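PDB 2PZH: hypothetical protein HP_0496, which hydrolyses the thioester bond of acyl-CoAs, chiefly long-chain fatty acyl-CoAs and benzoyl-CoA, and may take part in phospholipid metabolism. Local coordinates for residues 21-26 against 103-108; 73-76 against 82-85; 29-34 against 109-114; 88-93 against 97-102. All blocks are in the same frame, centred on the assembly; numbering follows the deposited sequence. Where two conformers were deposited one is given.

In the fold
The chain has the hot-dog fold, in which an antiparallel sheet wraps around the central helix 22-36. Contacts 1 and 3 pack the first and middle turns of that helix against successive parts of strand 102-114, their centres about 14 Å apart. Contact 2 is a hairpin pairing on the other side of strand 81-92 from strand 102-114; Leu84 N and Ile109 O, 2.9 Å apart, tie it to contact 3. Contact 4, centred about 24 Å from contact 2, lies where strand 81-92 ends and the chain returns into strand 102-114. Of the four, contact 1 alone approaches the predicted active site: the side chains of Tyr23 and Asp13 are about 9 Å apart.

Contact 1: residues 21-26 against 103-108; sequences ANYLKY and KVFASE
Phe105 has its CG anti to the backbone N (chi1 178°), which carries the ring off strand 102-114 toward the first turn of helix 22-36, while Tyr23, with CG anti to its carbonyl carbon (chi1 -68°), turns its ring along the strand toward Val104. The two side chains slide past each other in opposite directions. As a result the CB of Tyr23 lies over the centre of the Phe105 ring, 3.6 Å from the centroid and close to the ring normal, a CH-pi contact. The ring planes are only 19° apart, but they are slid so far, with centroids 5.2 Å apart, that they barely overlap. Farther out, the Val104 side chain crosses that of Tyr23 at about a right angle, its CG1 packing tightly, 3.2 Å from Tyr23 CE1. Leu24 completes the patch: its CD2 reaches Phe105 CZ at 4.2 Å.

Val104 and Phe105 can both serve the helix because they form a classic beta bulge opposite Ile88. A flat ring suits position 105, since it offers a broad face to the helix, and Phe58 meets it edge-to-face. Tyrosine suits position 23 because its ring can be buried while its hydroxyl hydrogen-bonds to Ala62 N. No hydrogen bond joins the two segments themselves; helix and sheet are held here by dispersion and CH-pi contacts, and the one buried phenol oxygen is satisfied by a backbone amide beyond them.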
loop_
_atom_site.group_PDB
_atom_site.type_symbol
_atom_site.label_atom_id
_atom_site.label_comp_id
_atom_site.label_asym_id
_atom_site.label_seq_id
_atom_site.Cartn_x
_atom_site.Cartn_y
_atom_site.Cartn_z
ATOM N N ALA A 21 0.148 9.806 0.941
ATOM C CA ALA A 21 1.074 9.228 -0.042
ATOM C C ALA A 21 0.394 8.624 -1.261
ATOM O O ALA A 21 1.042 8.467 -2.294
ATOM C CB ALA A 21 1.999 8.137 0.616
ATOM N N ASN A 22 -0.882 8.255 -1.132
ATOM C CA ASN A 22 -1.606 7.636 -2.251
ATOM C C ASN A 22 -1.761 8.572 -3.443
ATOM O O ASN A 22 -1.896 8.129 -4.577
ATOM C CB ASN A 22 -2.963 7.068 -1.810
ATOM C CG ASN A 22 -2.815 5.933 -0.798
ATOM O OD1 ASN A 22 -3.724 5.650 -0.014
ATOM N ND2 ASN A 22 -1.662 5.295 -0.807
ATOM N N TYR A 23 -1.721 9.881 -3.202
ATOM C CA TYR A 23 -1.824 10.819 -4.318
ATOM C C TYR A 23 -0.626 10.676 -5.251
ATOM O O TYR A 23 -0.757 10.805 -6.472
ATOM C CB TYR A 23 -1.946 12.252 -3.818
ATOM C CG TYR A 23 -3.233 12.558 -3.115
ATOM C CD1 TYR A 23 -4.461 12.398 -3.764
ATOM C CD2 TYR A 23 -3.235 13.013 -1.799
ATOM C CE1 TYR A 23 -5.640 12.703 -3.130
ATOM C CE2 TYR A 23 -4.405 13.321 -1.157
ATOM C CZ TYR A 23 -5.613 13.163 -1.829
ATOM O OH TYR A 23 -6.786 13.472 -1.207
ATOM N N LEU A 24 0.534 10.387 -4.663
ATOM C CA LEU A 24 1.735 10.082 -5.426
ATOM C C LEU A 24 1.559 8.835 -6.297
ATOM O O LEU A 24 1.976 8.809 -7.457
ATOM C CB LEU A 24 2.920 9.927 -4.475
ATOM C CG LEU A 24 3.396 11.263 -3.913
ATOM C CD1 LEU A 24 4.586 11.078 -2.992
ATOM C CD2 LEU A 24 3.764 12.142 -5.086
ATOM N N LYS A 25 0.947 7.790 -5.740
ATOM C CA LYS A 25 0.617 6.610 -6.553
ATOM C C LYS A 25 -0.262 6.970 -7.754
ATOM O O LYS A 25 0.010 6.548 -8.877
ATOM C CB LYS A 25 -0.056 5.540 -5.702
ATOM C CG LYS A 25 0.870 5.003 -4.620
ATOM C CD LYS A 25 0.199 3.909 -3.821
ATOM C CE LYS A 25 1.217 3.236 -2.894
ATOM N NZ LYS A 25 0.767 1.914 -2.399
ATOM N N TYR A 26 -1.326 7.733 -7.517
ATOM C CA TYR A 26 -2.161 8.187 -8.640
ATOM C C TYR A 26 -1.349 8.929 -9.721
ATOM O O TYR A 26 -1.533 8.686 -10.943
ATOM C CB TYR A 26 -3.275 9.091 -8.156
ATOM C CG TYR A 26 -4.226 8.482 -7.153
ATOM C CD1 TYR A 26 -4.532 7.122 -7.156
ATOM C CD2 TYR A 26 -4.849 9.284 -6.230
ATOM C CE1 TYR A 26 -5.448 6.584 -6.235
ATOM C CE2 TYR A 26 -5.757 8.769 -5.311
ATOM C CZ TYR A 26 -6.055 7.430 -5.314
ATOM O OH TYR A 26 -6.954 6.958 -4.390
ATOM N N LYS A 103 -10.009 20.946 -6.961
ATOM C CA LYS A 103 -8.621 20.522 -6.852
ATOM C C LYS A 103 -8.377 19.820 -5.531
ATOM O O LYS A 103 -8.840 20.269 -4.485
ATOM C CB LYS A 103 -7.674 21.712 -6.968
ATOM C CG LYS A 103 -6.229 21.306 -7.168
ATOM C CD LYS A 103 -5.402 22.449 -7.730
ATOM C CE LYS A 103 -5.525 23.704 -6.898
ATOM N NZ LYS A 103 -4.544 24.739 -7.408
ATOM N N VAL A 104 -7.626 18.726 -5.601
ATOM C CA VAL A 104 -7.327 17.888 -4.449
ATOM C C VAL A 104 -5.828 17.912 -4.095
ATOM O O VAL A 104 -5.453 17.812 -2.931
ATOM C CB VAL A 104 -7.814 16.452 -4.737
ATOM C CG1 VAL A 104 -7.281 15.443 -3.711
ATOM C CG2 VAL A 104 -9.344 16.416 -4.774
ATOM N N PHE A 105 -4.977 18.052 -5.110
ATOM C CA PHE A 105 -3.548 17.830 -4.963
ATOM C C PHE A 105 -2.856 18.390 -6.185
ATOM O O PHE A 105 -3.403 18.321 -7.290
ATOM C CB PHE A 105 -3.320 16.313 -4.894
ATOM C CG PHE A 105 -1.870 15.885 -4.795
ATOM C CD1 PHE A 105 -1.242 15.820 -3.557
ATOM C CD2 PHE A 105 -1.146 15.522 -5.934
ATOM C CE1 PHE A 105 0.098 15.422 -3.445
ATOM C CE2 PHE A 105 0.178 15.086 -5.838
ATOM C CZ PHE A 105 0.809 15.047 -4.581
ATOM N N ALA A 106 -1.672 18.956 -5.986
ATOM C CA ALA A 106 -0.815 19.293 -7.116
ATOM C C ALA A 106 0.607 18.880 -6.794
ATOM O O ALA A 106 1.016 18.885 -5.624
ATOM C CB ALA A 106 -0.878 20.777 -7.428
ATOM N N SER A 107 1.370 18.516 -7.815
ATOM C CA SER A 107 2.788 18.250 -7.597
ATOM C C SER A 107 3.639 18.731 -8.756
ATOM O O SER A 107 3.163 18.895 -9.878
ATOM C CB SER A 107 3.052 16.771 -7.338
ATOM O OG SER A 107 2.632 15.959 -8.420
ATOM N N GLU A 108 4.902 18.977 -8.462
ATOM C CA GLU A 108 5.890 19.200 -9.478
ATOM C C GLU A 108 6.958 18.199 -9.156
ATOM O O GLU A 108 7.461 18.177 -8.036
ATOM C CB GLU A 108 6.464 20.612 -9.376
ATOM C CG GLU A 108 7.544 20.884 -10.399
ATOM C CD GLU A 108 8.075 22.313 -10.334
ATOM O OE1 GLU A 108 7.259 23.257 -10.236
ATOM O OE2 GLU A 108 9.312 22.485 -10.416
#

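Contact 2: residues 73-76 against 82-85; sequences QIKE and VVLF
Gln73 and Phe85 exchange two backbone hydrogen bonds, Gln73 N to Phe85 O and Phe85 N to Gln73 O, each 2.9 Å, as an antiparallel hydrogen-bonded pair. Farther along, Val83 N donates to Glu76 O at 2.8 Å, nearly straight at 173°. Val83 O is gripped by two donors, Lys75 N at 2.8 Å and the longer Glu76 N at 3.3 Å.

That double acceptance marks a classic beta bulge: Lys75 and Glu76 both face Val83, the register shifts by one, and strand 67-77 turns a corner within its hairpin with strand 81-92.

Side chains then pack on both faces. On the face of Gln73 and Phe85, Gln73 CG lies 3.8 Å from Phe85 CB, the two side chains running alongside each other. Lysine suits the exposed bulge because its flexible aliphatic part can bend back, CD approaching Phe85 CB, while its amine makes a long, weak ion pair with Glu108. Glu76 leads its carboxylate past Val83 to a salt bridge with Arg78. On the face of Ile74 and Leu84, the two branches of isoleucine reach two neighbours along the partner strand: CD1 comes within 4.2 Å of Leu84 CG, and CG2 within 4.1 Å of Val82 CG2.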
loop_
_atom_site.group_PDB
_atom_site.type_symbol
_atom_site.label_atom_id
_atom_site.label_comp_id
_atom_site.label_asym_id
_atom_site.label_seq_id
_atom_site.Cartn_x
_atom_site.Cartn_y
_atom_site.Cartn_z
ATOM N N GLN A 73 1.249 17.649 -17.304
ATOM C CA GLN A 73 1.909 18.477 -18.318
ATOM C C GLN A 73 3.439 18.513 -18.137
ATOM O O GLN A 73 3.938 18.333 -17.042
ATOM C CB GLN A 73 1.303 19.881 -18.352
ATOM C CG GLN A 73 1.699 20.810 -17.229
ATOM C CD GLN A 73 1.088 22.193 -17.407
ATOM O OE1 GLN A 73 0.145 22.365 -18.185
ATOM N NE2 GLN A 73 1.630 23.184 -16.702
ATOM N N ILE A 74 4.172 18.716 -19.225
ATOM C CA ILE A 74 5.616 18.857 -19.144
ATOM C C ILE A 74 5.956 20.306 -18.787
ATOM O O ILE A 74 5.630 21.228 -19.526
ATOM C CB ILE A 74 6.314 18.485 -20.481
ATOM C CG1 ILE A 74 5.897 17.085 -20.961
ATOM C CG2 ILE A 74 7.823 18.597 -20.336
ATOM C CD1 ILE A 74 6.222 15.953 -20.008
ATOM N N LYS A 75 6.590 20.505 -17.639
ATOM C CA LYS A 75 7.017 21.819 -17.217
ATOM C C LYS A 75 8.236 22.165 -18.050
ATOM O O LYS A 75 8.308 23.236 -18.674
ATOM C CB LYS A 75 7.406 21.783 -15.732
ATOM C CG LYS A 75 7.268 23.094 -14.973
ATOM C CD LYS A 75 5.798 23.354 -14.622
ATOM C CE LYS A 75 5.621 23.946 -13.231
ATOM N NZ LYS A 75 6.250 25.293 -13.132
ATOM N N GLU A 76 9.182 21.229 -18.074
ATOM C CA GLU A 76 10.484 21.448 -18.672
ATOM C C GLU A 76 11.054 20.112 -19.120
ATOM O O GLU A 76 11.021 19.132 -18.365
ATOM C CB GLU A 76 11.422 22.091 -17.649
ATOM C CG GLU A 76 12.869 22.218 -18.092
ATOM C CD GLU A 76 13.755 22.885 -17.040
ATOM O OE1 GLU A 76 13.421 22.812 -15.837
ATOM O OE2 GLU A 76 14.794 23.480 -17.414
ATOM N N VAL A 82 13.529 15.599 -16.902
ATOM C CA VAL A 82 12.230 16.154 -17.226
ATOM C C VAL A 82 11.520 16.562 -15.944
ATOM O O VAL A 82 11.627 15.877 -14.920
ATOM C CB VAL A 82 11.374 15.142 -18.017
ATOM C CG1 VAL A 82 11.240 13.812 -17.235
ATOM C CG2 VAL A 82 10.015 15.748 -18.394
ATOM N N VAL A 83 10.813 17.685 -15.991
ATOM C CA VAL A 83 10.002 18.092 -14.867
ATOM C C VAL A 83 8.545 18.081 -15.292
ATOM O O VAL A 83 8.169 18.688 -16.299
ATOM C CB VAL A 83 10.399 19.485 -14.331
ATOM C CG1 VAL A 83 9.504 19.886 -13.168
ATOM C CG2 VAL A 83 11.876 19.506 -13.908
ATOM N N LEU A 84 7.723 17.387 -14.516
ATOM C CA LEU A 84 6.304 17.278 -14.806
ATOM C C LEU A 84 5.484 18.011 -13.768
ATOM O O LEU A 84 5.809 18.001 -12.573
ATOM C CB LEU A 84 5.856 15.817 -14.807
ATOM C CG LEU A 84 6.255 14.930 -15.981
ATOM C CD1 LEU A 84 7.662 14.482 -15.822
ATOM C CD2 LEU A 84 5.336 13.712 -16.065
ATOM N N PHE A 85 4.401 18.629 -14.218
ATOM C CA PHE A 85 3.424 19.171 -13.307
ATOM C C PHE A 85 2.188 18.290 -13.344
ATOM O O PHE A 85 1.665 18.001 -14.415
ATOM C CB PHE A 85 3.039 20.600 -13.695
ATOM C CG PHE A 85 2.072 21.225 -12.747
ATOM C CD1 PHE A 85 2.366 21.280 -11.397
ATOM C CD2 PHE A 85 0.872 21.750 -13.192
ATOM C CE1 PHE A 85 1.484 21.839 -10.499
ATOM C CE2 PHE A 85 -0.021 22.321 -12.297
ATOM C CZ PHE A 85 0.291 22.365 -10.951
#

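Contact 3: residues 29-34 against 109-114; sequences RARSEF and IKFGFV
Arg31 lays its guanidinium against the far end of the Phe111 ring, with Phe111 CZ over one face of the group and offset toward its rim. The closest approach is tight, 3.1 Å between Arg31 NE and Phe111 CZ. The planes are 48° apart, so this is an inclined meeting of a flat cationic group with a ring corner rather than a parallel stack. Arg31 CD takes part as well, 3.4 Å from Phe111 CZ, adding the aliphatic end of the chain to the packing.

The arginine chain runs extended through chi2, then a bend at chi3 (-68°) followed by a twist at chi4 brings the guanidinium beside the ring. NH1 thereby comes into the plane of the Phe111 ring at its edge and meets Ile109 CD1 at 3.5 Å, the two side chains crossing at about a right angle. The same NH1 hydrogen-bonds to Gln86 OE1, which helps fix the rotation of the group and supplies a polar partner within a buried setting. Arginine suits this place because its flat head can rest on hydrocarbon while an N-H of NH1 is given to Gln86; phenylalanine and isoleucine supply that hydrocarbon.

Around it, helix 22-36 lies along the concave side of the sheet, as in hot-dog folds. Leu84 of strand 81-92 touches both Arg31 and Phe111, Ile51 and Ile54 of strand 47-58 pack on Ile109, and His20 of the second subunit packs against Arg31.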
loop_
_atom_site.group_PDB
_atom_site.type_symbol
_atom_site.label_atom_id
_atom_site.label_comp_id
_atom_site.label_asym_id
_atom_site.label_seq_id
_atom_site.Cartn_x
_atom_site.Cartn_y
_atom_site.Cartn_z
ATOM N N ARG A 29 0.722 6.403 -11.662
ATOM C CA ARG A 29 -0.090 5.668 -12.649
ATOM C C ARG A 29 -0.242 6.507 -13.929
ATOM O O ARG A 29 -0.053 5.993 -15.049
ATOM C CB ARG A 29 -1.471 5.340 -12.080
ATOM C CG ARG A 29 -1.397 4.489 -10.827
ATOM C CD ARG A 29 -2.799 4.169 -10.355
ATOM N NE ARG A 29 -2.786 3.677 -8.982
ATOM C CZ ARG A 29 -3.881 3.532 -8.255
ATOM N NH1 ARG A 29 -5.062 3.838 -8.786
ATOM N NH2 ARG A 29 -3.804 3.092 -7.004
ATOM N N ALA A 30 -0.579 7.783 -13.753
ATOM C CA ALA A 30 -0.764 8.706 -14.903
ATOM C C ALA A 30 0.447 8.754 -15.839
ATOM O O ALA A 30 0.312 8.718 -17.083
ATOM C CB ALA A 30 -1.095 10.122 -14.408
ATOM N N ARG A 31 1.622 8.876 -15.234
ATOM C CA ARG A 31 2.869 8.928 -15.963
ATOM C C ARG A 31 3.115 7.625 -16.711
ATOM O O ARG A 31 3.395 7.645 -17.919
ATOM C CB ARG A 31 4.040 9.214 -15.028
ATOM C CG ARG A 31 3.890 10.489 -14.233
ATOM C CD ARG A 31 5.211 10.865 -13.590
ATOM N NE ARG A 31 5.651 9.960 -12.534
ATOM C CZ ARG A 31 5.298 10.091 -11.254
ATOM N NH1 ARG A 31 4.477 11.060 -10.892
ATOM N NH2 ARG A 31 5.763 9.258 -10.341
ATOM N N SER A 32 2.988 6.498 -16.008
ATOM C CA SER A 32 3.237 5.187 -16.617
ATOM C C SER A 32 2.228 4.873 -17.732
ATOM O O SER A 32 2.585 4.323 -18.773
ATOM C CB SER A 32 3.250 4.074 -15.572
ATOM O OG SER A 32 4.445 4.122 -14.794
ATOM N N GLU A 33 0.975 5.244 -17.531
ATOM C CA GLU A 33 -0.029 4.959 -18.546
ATOM C C GLU A 33 0.293 5.657 -19.883
ATOM O O GLU A 33 -0.034 5.132 -20.937
ATOM C CB GLU A 33 -1.429 5.300 -18.050
ATOM C CG GLU A 33 -2.558 4.757 -18.940
ATOM C CD GLU A 33 -2.675 3.231 -18.936
ATOM O OE1 GLU A 33 -2.130 2.558 -18.028
ATOM O OE2 GLU A 33 -3.335 2.691 -19.848
ATOM N N PHE A 34 0.940 6.816 -19.851
ATOM C CA PHE A 34 1.325 7.469 -21.120
ATOM C C PHE A 34 2.229 6.547 -21.950
ATOM O O PHE A 34 2.147 6.522 -23.196
ATOM C CB PHE A 34 2.040 8.802 -20.878
ATOM C CG PHE A 34 1.113 9.941 -20.548
ATOM C CD1 PHE A 34 0.218 10.430 -21.495
ATOM C CD2 PHE A 34 1.146 10.534 -19.296
ATOM C CE1 PHE A 34 -0.631 11.485 -21.187
ATOM C CE2 PHE A 34 0.301 11.582 -18.982
ATOM C CZ PHE A 34 -0.583 12.068 -19.931
ATOM N N ILE A 109 7.297 17.369 -10.130
ATOM C CA ILE A 109 8.221 16.267 -9.901
ATOM C C ILE A 109 9.294 16.260 -10.966
ATOM O O ILE A 109 8.989 16.356 -12.163
ATOM C CB ILE A 109 7.473 14.927 -9.918
ATOM C CG1 ILE A 109 6.312 14.986 -8.915
ATOM C CG2 ILE A 109 8.441 13.777 -9.595
ATOM C CD1 ILE A 109 5.267 13.900 -9.086
ATOM N N LYS A 110 10.543 16.141 -10.523
ATOM C CA LYS A 110 11.694 16.094 -11.414
ATOM C C LYS A 110 12.249 14.671 -11.482
ATOM O O LYS A 110 12.398 14.009 -10.458
ATOM C CB LYS A 110 12.769 17.055 -10.910
ATOM C CG LYS A 110 14.038 17.117 -11.757
ATOM C CD LYS A 110 14.945 18.246 -11.245
ATOM C CE LYS A 110 16.168 18.440 -12.114
ATOM N NZ LYS A 110 17.287 17.571 -11.675
ATOM N N PHE A 111 12.510 14.211 -12.698
ATOM C CA PHE A 111 13.041 12.878 -12.945
ATOM C C PHE A 111 14.355 13.010 -13.696
ATOM O O PHE A 111 14.503 13.897 -14.531
ATOM C CB PHE A 111 12.082 12.061 -13.804
ATOM C CG PHE A 111 10.708 11.947 -13.235
ATOM C CD1 PHE A 111 10.359 10.875 -12.438
ATOM C CD2 PHE A 111 9.755 12.925 -13.505
ATOM C CE1 PHE A 111 9.086 10.795 -11.907
ATOM C CE2 PHE A 111 8.496 12.851 -12.983
ATOM C CZ PHE A 111 8.155 11.780 -12.184
ATOM N N GLY A 112 15.298 12.132 -13.392
ATOM C CA GLY A 112 16.484 11.964 -14.223
ATOM C C GLY A 112 16.385 10.615 -14.912
ATOM O O GLY A 112 15.498 9.828 -14.607
ATOM N N PHE A 113 17.284 10.346 -15.852
ATOM C CA PHE A 113 17.373 9.013 -16.442
ATOM C C PHE A 113 18.764 8.477 -16.122
ATOM O O PHE A 113 19.749 9.208 -16.190
ATOM C CB PHE A 113 17.123 9.056 -17.951
ATOM C CG PHE A 113 16.707 7.733 -18.537
ATOM C CD1 PHE A 113 15.398 7.283 -18.405
ATOM C CD2 PHE A 113 17.614 6.945 -19.232
ATOM C CE1 PHE A 113 14.994 6.059 -18.948
ATOM C CE2 PHE A 113 17.223 5.720 -19.779
ATOM C CZ PHE A 113 15.906 5.275 -19.636
ATOM N N VAL A 114 18.837 7.214 -15.724
ATOM C CA VAL A 114 20.098 6.664 -15.230
ATOM C C VAL A 114 20.316 5.238 -15.719
ATOM O O VAL A 114 19.360 4.540 -16.046
ATOM C CB VAL A 114 20.145 6.683 -13.674
ATOM C CG1 VAL A 114 20.188 8.127 -13.150
ATOM C CG2 VAL A 114 18.959 5.937 -13.099
#

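Contact 4: residues 88-93 against 97-102; sequences IYCIQN and EPMKPF
Cys90 and Phe102 form the apolar centre at the loop end of the beta hairpin made by strands 81-92 and 102-114, with Cys90 CB over one face of the ring, 3.6 Å from the Phe102 centroid, a CH-pi contact. The sulfur sits obliquely, SG lying 4.3 Å from the same centroid in a sulfur-aromatic contact. The two residues are also a hydrogen-bonded pair of the hairpin, Cys90 N donating to Phe102 O and Phe102 N to Cys90 O. The ring reaches back over the cysteine because its CG stands between the backbone N and the carbonyl carbon (chi1 64°). A small, polarisable cysteine suits a place beneath a large ring.

Beside the pair, Pro101 comes alongside the strand: its carbonyl carbon lies at the edge of the Tyr89 ring, and its CB is 4.2 Å from Ile91 CG2. Proline keeps this part of the returning chain stiff. Met99, bent at chi3, reaches across to strand 88-92 with its flexible thioether, CE lying 3.3 Å from Cys90 O and SD beside the backbone of Gln92.

Where the chains spread apart, water bridges supplement the direct bonds. One water donates to both Ile91 O and Met99 O; another donates to Glu97 O and accepts from Asn93 N. Asparagine suits the turn since its short amide can imitate a peptide group: Asn93 ND2 bonds weakly to Glu97 O, and Asn93 OD1 accepts from Glu97 N at 3.1 Å and 164°.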
loop_
_atom_site.group_PDB
_atom_site.type_symbol
_atom_site.label_atom_id
_atom_site.label_comp_id
_atom_site.label_asym_id
_atom_site.label_seq_id
_atom_site.Cartn_x
_atom_site.Cartn_y
_atom_site.Cartn_z
ATOM N N ILE A 88 -4.478 16.939 -9.466
ATOM C CA ILE A 88 -5.568 15.995 -9.324
ATOM C C ILE A 88 -6.824 16.762 -8.956
ATOM O O ILE A 88 -6.828 17.542 -8.001
ATOM C CB ILE A 88 -5.250 14.923 -8.230
ATOM C CG1 ILE A 88 -3.939 14.196 -8.579
ATOM C CG2 ILE A 88 -6.439 13.976 -7.997
ATOM C CD1 ILE A 88 -3.529 13.115 -7.578
ATOM N N TYR A 89 -7.885 16.526 -9.716
ATOM C CA TYR A 89 -9.185 17.103 -9.438
ATOM C C TYR A 89 -10.203 16.013 -9.177
ATOM O O TYR A 89 -10.225 14.992 -9.888
ATOM C CB TYR A 89 -9.674 17.911 -10.637
ATOM C CG TYR A 89 -9.127 19.319 -10.703
ATOM C CD1 TYR A 89 -7.812 19.573 -11.076
ATOM C CD2 TYR A 89 -9.948 20.398 -10.400
ATOM C CE1 TYR A 89 -7.333 20.904 -11.136
ATOM C CE2 TYR A 89 -9.493 21.690 -10.462
ATOM C CZ TYR A 89 -8.199 21.949 -10.828
ATOM O OH TYR A 89 -7.824 23.294 -10.861
ATOM N N CYS A 90 -11.083 16.240 -8.210
ATOM C CA CYS A 90 -12.230 15.358 -8.061
ATOM C C CYS A 90 -13.239 15.774 -9.093
ATOM O O CYS A 90 -13.637 16.948 -9.113
ATOM C CB CYS A 90 -12.886 15.481 -6.684
ATOM S SG CYS A 90 -14.344 14.448 -6.559
ATOM N N ILE A 91 -13.666 14.832 -9.936
ATOM C CA ILE A 91 -14.644 15.141 -10.996
ATOM C C ILE A 91 -15.995 14.460 -10.840
ATOM O O ILE A 91 -16.947 14.822 -11.544
ATOM C CB ILE A 91 -14.085 14.816 -12.416
ATOM C CG1 ILE A 91 -13.778 13.318 -12.539
ATOM C CG2 ILE A 91 -12.863 15.686 -12.726
ATOM C CD1 ILE A 91 -13.354 12.869 -13.962
ATOM N N GLN A 92 -16.082 13.466 -9.961
ATOM C CA GLN A 92 -17.346 12.782 -9.692
ATOM C C GLN A 92 -17.394 12.354 -8.239
ATOM O O GLN A 92 -16.349 12.080 -7.643
ATOM C CB GLN A 92 -17.480 11.511 -10.533
ATOM C CG GLN A 92 -17.409 11.691 -12.006
ATOM C CD GLN A 92 -17.548 10.363 -12.733
ATOM O OE1 GLN A 92 -18.290 9.463 -12.287
ATOM N NE2 GLN A 92 -16.827 10.224 -13.851
ATOM N N ASN A 93 -18.593 12.289 -7.675
ATOM C CA ASN A 93 -18.757 11.660 -6.356
ATOM C C ASN A 93 -19.405 10.287 -6.544
ATOM O O ASN A 93 -19.806 9.952 -7.663
ATOM C CB ASN A 93 -19.523 12.573 -5.407
ATOM C CG ASN A 93 -20.830 13.090 -6.017
ATOM O OD1 ASN A 93 -21.672 12.303 -6.419
ATOM N ND2 ASN A 93 -20.980 14.416 -6.092
ATOM N N GLU A 97 -23.943 12.839 -8.412
ATOM C CA GLU A 97 -24.709 14.089 -8.432
ATOM C C GLU A 97 -23.856 15.195 -9.031
ATOM O O GLU A 97 -22.635 15.161 -8.912
ATOM C CB GLU A 97 -25.151 14.464 -7.022
ATOM C CG GLU A 97 -26.075 13.415 -6.454
ATOM C CD GLU A 97 -26.670 13.795 -5.129
ATOM O OE1 GLU A 97 -26.000 14.522 -4.364
ATOM O OE2 GLU A 97 -27.814 13.345 -4.866
ATOM N N PRO A 98 -24.493 16.190 -9.669
ATOM C CA PRO A 98 -23.717 17.213 -10.370
ATOM C C PRO A 98 -22.803 17.994 -9.427
ATOM O O PRO A 98 -23.224 18.374 -8.329
ATOM C CB PRO A 98 -24.798 18.119 -10.999
ATOM C CG PRO A 98 -26.028 17.849 -10.220
ATOM C CD PRO A 98 -25.945 16.421 -9.770
ATOM N N MET A 99 -21.570 18.247 -9.865
ATOM C CA MET A 99 -20.578 18.938 -9.049
ATOM C C MET A 99 -19.529 19.666 -9.893
ATOM O O MET A 99 -19.103 19.167 -10.920
ATOM C CB MET A 99 -19.885 17.931 -8.120
ATOM C CG MET A 99 -19.275 16.740 -8.847
ATOM S SD MET A 99 -17.930 15.974 -7.903
ATOM C CE MET A 99 -16.720 17.292 -7.997
ATOM N N LYS A 100 -19.086 20.837 -9.439
ATOM C CA LYS A 100 -17.980 21.520 -10.107
ATOM C C LYS A 100 -16.699 20.795 -9.698
ATOM O O LYS A 100 -16.484 20.552 -8.508
ATOM C CB LYS A 100 -17.944 22.994 -9.676
ATOM C CG LYS A 100 -16.826 23.812 -10.284
ATOM C CD LYS A 100 -16.706 23.533 -11.771
ATOM C CE LYS A 100 -15.856 24.571 -12.489
ATOM N NZ LYS A 100 -15.314 24.019 -13.759
ATOM N N PRO A 101 -15.849 20.435 -10.676
ATOM C CA PRO A 101 -14.599 19.757 -10.294
ATOM C C PRO A 101 -13.777 20.595 -9.307
ATOM O O PRO A 101 -13.713 21.829 -9.432
ATOM C CB PRO A 101 -13.864 19.594 -11.624
ATOM C CG PRO A 101 -14.963 19.586 -12.672
ATOM C CD PRO A 101 -15.968 20.587 -12.141
ATOM N N PHE A 102 -13.177 19.930 -8.320
ATOM C CA PHE A 102 -12.391 20.643 -7.308
ATOM C C PHE A 102 -10.985 20.067 -7.160
ATOM O O PHE A 102 -10.801 18.860 -7.237
ATOM C CB PHE A 102 -13.137 20.754 -5.963
ATOM C CG PHE A 102 -13.426 19.434 -5.260
ATOM C CD1 PHE A 102 -12.453 18.821 -4.475
ATOM C CD2 PHE A 102 -14.678 18.834 -5.347
ATOM C CE1 PHE A 102 -12.700 17.645 -3.794
ATOM C CE2 PHE A 102 -14.949 17.620 -4.666
ATOM C CZ PHE A 102 -13.958 17.017 -3.899
HETATM O O HOH W 1 -17.377 17.334 -12.424
HETATM O O HOH W 2 -20.672 13.325 -9.606
#